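Local coordinates for protein RNA-dependent RNA polymerase (Dera Ghazi Khan orthonairovirus, PDB 6DX2) that probably serves as the viral RNA-directed RNA polymerase, represented here by its viral OTU domain, a cysteine protease with deubiquitinase activity, at residues G136-T140 / A141-K145. Numbering follows the deposited sequence.
Sequences GLVST and ALNLK
The flat side-chain amide of N143 meets the backbone carbonyl of V138 with its edge. N143 ND2 donates to V138 O at 3.0 Å. The bond is nearly straight, 167° at the hydrogen. The acceptor lies almost exactly in the amide plane. The methyl CG1 of V138 lies obliquely over one face of this amide, displaced from its centre, 3.7 Å from N143 OD1. CG1 lies anti to its own backbone N (chi1 171°), which swings it to the carbonyl side of V138. The two side chains cross at about a right angle. The carbonyl plane is turned differently from the amide, and ND2 sits tilted 30° from it. A141 N reaches V138 O from the opposite face, also at 3.0 Å. It stands well above the carbonyl plane, and the bond is more bent. The carbonyl oxygen is therefore gripped by two N-H groups, one on each face.

These bonds close the short 3-10 turn 138-140 onto the start of strand 142-147. That strand lies in the mixed sheet of the OTU cysteine protease domain, parallel to its neighbour 116-121. W119 of strand 116-121 donates its NE1 to N143 OD1, so both ends of the buried amide have a partner, which fixes its rotation. I117 of the same strand packs against V138, A141 and N143. One residue earlier in the turn, L137 O accepts from T140 N at 3.0 Å. The A141 methyl lies near both successive carbonyls, with CB 3.5 Å from V138 O and 3.6 Å from L137 O. A water lies 2.8 Å from A141 O and 3.2 Å from V138 O.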
loop_
_atom_site.group_PDB
_atom_site.type_symbol
_atom_site.label_atom_id
_atom_site.label_comp_id
_atom_site.label_asym_id
_atom_site.label_seq_id
_atom_site.Cartn_x
_atom_site.Cartn_y
_atom_site.Cartn_z
ATOM N N GLY A 136 2.512 -9.493 8.374
ATOM C CA GLY A 136 3.734 -10.064 7.865
ATOM C C GLY A 136 4.923 -9.134 8.039
ATOM O O GLY A 136 4.850 -8.057 8.614
ATOM N N LEU A 137 6.053 -9.582 7.538
ATOM C CA LEU A 137 7.327 -8.897 7.738
ATOM C C LEU A 137 7.665 -7.994 6.561
ATOM O O LEU A 137 7.203 -8.226 5.444
ATOM C CB LEU A 137 8.457 -9.923 7.887
ATOM C CG LEU A 137 8.316 -10.946 9.037
ATOM C CD1 LEU A 137 9.347 -12.076 8.901
ATOM C CD2 LEU A 137 8.416 -10.210 10.381
ATOM N N VAL A 138 8.542 -7.007 6.786
ATOM C CA VAL A 138 8.927 -6.096 5.688
ATOM C C VAL A 138 9.380 -6.857 4.435
ATOM O O VAL A 138 8.934 -6.564 3.312
ATOM C CB VAL A 138 10.009 -5.107 6.136
ATOM C CG1 VAL A 138 10.566 -4.320 4.898
ATOM C CG2 VAL A 138 9.452 -4.163 7.157
ATOM N N SER A 139 10.220 -7.877 4.609
ATOM C CA SER A 139 10.782 -8.573 3.465
ATOM C C SER A 139 9.741 -9.295 2.631
ATOM O O SER A 139 10.014 -9.580 1.462
ATOM C CB SER A 139 11.832 -9.576 3.909
ATOM O OG SER A 139 11.296 -10.559 4.769
ATOM N N THR A 140 8.562 -9.617 3.196
ATOM C CA THR A 140 7.525 -10.270 2.414
ATOM C C THR A 140 6.457 -9.299 1.970
ATOM O O THR A 140 5.558 -9.698 1.246
ATOM C CB THR A 140 6.874 -11.415 3.248
ATOM O OG1 THR A 140 6.319 -10.895 4.464
ATOM C CG2 THR A 140 7.904 -12.439 3.659
ATOM N N ALA A 141 6.496 -8.073 2.450
ATOM C CA ALA A 141 5.446 -7.138 2.148
ATOM C C ALA A 141 5.603 -6.563 0.748
ATOM O O ALA A 141 6.691 -6.591 0.149
ATOM C CB ALA A 141 5.459 -5.984 3.170
ATOM N N LEU A 142 4.523 -5.965 0.289
ATOM C CA LEU A 142 4.600 -4.977 -0.795
ATOM C C LEU A 142 4.928 -3.644 -0.144
ATOM O O LEU A 142 4.075 -3.036 0.517
ATOM C CB LEU A 142 3.320 -4.897 -1.605
ATOM C CG LEU A 142 2.617 -6.145 -2.109
ATOM C CD1 LEU A 142 1.601 -5.733 -3.200
ATOM C CD2 LEU A 142 3.482 -7.165 -2.633
ATOM N N ASN A 143 6.143 -3.188 -0.387
ATOM C CA ASN A 143 6.675 -1.960 0.180
ATOM C C ASN A 143 6.448 -0.862 -0.830
ATOM O O ASN A 143 7.018 -0.929 -1.919
ATOM C CB ASN A 143 8.157 -2.128 0.485
ATOM C CG ASN A 143 8.355 -3.078 1.644
ATOM O OD1 ASN A 143 8.013 -2.721 2.755
ATOM N ND2 ASN A 143 8.674 -4.341 1.360
ATOM N N LEU A 144 5.713 0.176 -0.421
ATOM C CA LEU A 144 5.378 1.290 -1.308
ATOM C C LEU A 144 5.957 2.552 -0.730
ATOM O O LEU A 144 5.809 2.796 0.480
ATOM C CB LEU A 144 3.824 1.438 -1.403
ATOM C CG LEU A 144 3.119 0.199 -1.965
ATOM C CD1 LEU A 144 1.634 0.502 -2.024
ATOM C CD2 LEU A 144 3.631 -0.186 -3.384
ATOM N N LYS A 145 6.585 3.344 -1.592
ATOM C CA LYS A 145 7.110 4.634 -1.212
ATOM C C LYS A 145 6.113 5.692 -1.608
ATOM O O LYS A 145 5.765 5.820 -2.793
ATOM C CB LYS A 145 8.450 4.902 -1.880
ATOM C CG LYS A 145 9.117 6.210 -1.451
ATOM C CD LYS A 145 10.504 6.361 -2.118
ATOM C CE LYS A 145 10.357 6.906 -3.522
ATOM N NZ LYS A 145 11.649 6.841 -4.259
HETATM O O HOH W 1 9.388 -7.262 0.183
#